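PDB 4R7S: tetratricopeptide repeat protein from Parabacteroides merdae ATCC 43184, which is of unknown function but, as a helical tetratricopeptide repeat protein, probably serves as a scaffold for binding other proteins or peptides. Local coordinates for residues Arg175-Ile178 and Leu179-Gly182. Sequence-based numbering, arbitrary orientation.
Sequences RDWI and LYEG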
loop_
_atom_site.group_PDB
_atom_site.type_symbol
_atom_site.label_atom_id
_atom_site.label_comp_id
_atom_site.label_asym_id
_atom_site.label_seq_id
_atom_site.Cartn_x
_atom_site.Cartn_y
_atom_site.Cartn_z
ATOM N N ARG A 175 6.603 -17.477 12.127
ATOM C CA ARG A 175 5.316 -17.834 11.549
ATOM C C ARG A 175 4.630 -16.625 10.902
ATOM O O ARG A 175 3.474 -16.734 10.505
ATOM C CB ARG A 175 4.412 -18.512 12.585
ATOM C CG ARG A 175 4.791 -19.966 12.821
ATOM C CD ARG A 175 3.760 -20.687 13.671
ATOM N NE ARG A 175 3.601 -22.081 13.245
ATOM C CZ ARG A 175 2.537 -22.562 12.607
ATOM N NH1 ARG A 175 1.501 -21.774 12.335
ATOM N NH2 ARG A 175 2.492 -23.840 12.252
ATOM N N ASP A 176 5.348 -15.493 10.757
ATOM C CA ASP A 176 4.828 -14.330 10.037
ATOM C C ASP A 176 5.127 -14.607 8.554
ATOM O O ASP A 176 6.153 -14.187 8.001
ATOM C CB ASP A 176 5.449 -13.013 10.558
ATOM C CG ASP A 176 4.976 -11.729 9.872
ATOM O OD1 ASP A 176 3.969 -11.786 9.111
ATOM O OD2 ASP A 176 5.595 -10.662 10.113
ATOM N N TRP A 177 4.232 -15.370 7.936
ATOM C CA TRP A 177 4.344 -15.885 6.583
ATOM C C TRP A 177 4.667 -14.831 5.493
ATOM O O TRP A 177 5.447 -15.149 4.596
ATOM C CB TRP A 177 3.094 -16.688 6.215
ATOM C CG TRP A 177 2.734 -17.740 7.240
ATOM C CD1 TRP A 177 1.579 -17.811 7.960
ATOM C CD2 TRP A 177 3.573 -18.806 7.723
ATOM N NE1 TRP A 177 1.614 -18.892 8.807
ATOM C CE2 TRP A 177 2.831 -19.514 8.691
ATOM C CE3 TRP A 177 4.853 -19.274 7.384
ATOM C CZ2 TRP A 177 3.348 -20.631 9.364
ATOM C CZ3 TRP A 177 5.354 -20.398 8.027
ATOM C CH2 TRP A 177 4.605 -21.064 9.006
ATOM N N ILE A 178 4.172 -13.598 5.599
ATOM C CA ILE A 178 4.424 -12.553 4.592
ATOM C C ILE A 178 5.930 -12.189 4.482
ATOM O O ILE A 178 6.367 -11.591 3.489
ATOM C CB ILE A 178 3.525 -11.308 4.869
ATOM C CG1 ILE A 178 3.171 -10.555 3.589
ATOM C CG2 ILE A 178 4.076 -10.385 5.948
ATOM C CD1 ILE A 178 2.274 -11.358 2.575
ATOM N N LEU A 179 6.708 -12.555 5.501
ATOM C CA LEU A 179 8.150 -12.341 5.491
ATOM C C LEU A 179 8.817 -13.330 4.525
ATOM O O LEU A 179 9.787 -12.977 3.865
ATOM C CB LEU A 179 8.738 -12.489 6.901
ATOM C CG LEU A 179 8.296 -11.494 7.968
ATOM C CD1 LEU A 179 8.814 -11.918 9.326
ATOM C CD2 LEU A 179 8.765 -10.082 7.643
ATOM N N TYR A 180 8.279 -14.559 4.436
ATOM C CA TYR A 180 8.789 -15.609 3.550
ATOM C C TYR A 180 8.553 -15.231 2.092
ATOM O O TYR A 180 9.338 -15.609 1.232
ATOM C CB TYR A 180 8.142 -16.957 3.865
ATOM C CG TYR A 180 8.555 -17.563 5.183
ATOM C CD1 TYR A 180 7.909 -17.215 6.365
ATOM C CD2 TYR A 180 9.544 -18.543 5.245
ATOM C CE1 TYR A 180 8.266 -17.789 7.587
ATOM C CE2 TYR A 180 9.899 -19.138 6.458
ATOM C CZ TYR A 180 9.261 -18.751 7.630
ATOM O OH TYR A 180 9.604 -19.312 8.843
ATOM N N GLU A 181 7.497 -14.454 1.833
ATOM C CA GLU A 181 7.130 -13.917 0.517
ATOM C C GLU A 181 8.158 -12.868 0.066
ATOM O O GLU A 181 8.522 -12.824 -1.117
ATOM C CB GLU A 181 5.718 -13.313 0.540
ATOM C CG GLU A 181 4.611 -14.358 0.667
ATOM C CD GLU A 181 3.262 -14.005 0.062
ATOM O OE1 GLU A 181 3.152 -12.932 -0.580
ATOM O OE2 GLU A 181 2.316 -14.813 0.215
ATOM N N GLY A 182 8.623 -12.064 1.012
ATOM C CA GLY A 182 9.645 -11.048 0.774
ATOM C C GLY A 182 10.998 -11.694 0.530
ATOM O O GLY A 182 11.689 -11.365 -0.437
#
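At the N-terminal end of helix 178-189, in this tetratricopeptide repeat fold, the preceding loop residues Asp176 and Trp177 meet Leu179 and Tyr180 of the first turn. The chain bends in an inverse gamma turn centred on Asp176, whose carbonyl O accepts a hydrogen bond from Leu179 N at 3.0 Å. Tyr180 N hydrogen-bonds to Trp177 O at 2.9 Å, with the donor above the carbonyl plane. The hydrogen bond from Gly182 N to Ile178 O, four residues back, is weak. The Leu179 side chain runs roughly perpendicular to that of Asp176, and its CD1 methyl makes a van der Waals contact with Asp176 OD2 at 3.5 Å. The Asp176 carboxylate reaches this branch because its CG is anti to the backbone N (chi1 180°). Trp177 and Tyr180 run alongside each other in the same direction. Their nearest ring atoms, Trp177 CE3 and Tyr180 CE1, are 3.7 Å apart, and the planes meet obliquely at 38°. An alanine in place of Leu179 would lose the branched end and is likely to open a gap beside Asp176 and against Leu169 and Ile170. Tyr180 OH is hydrogen-bonded to Pro174 O. Leu179 packs on helix 159-172, Trp177 touches Glu206 of helix 193-206, and Tyr180 contacts both helices.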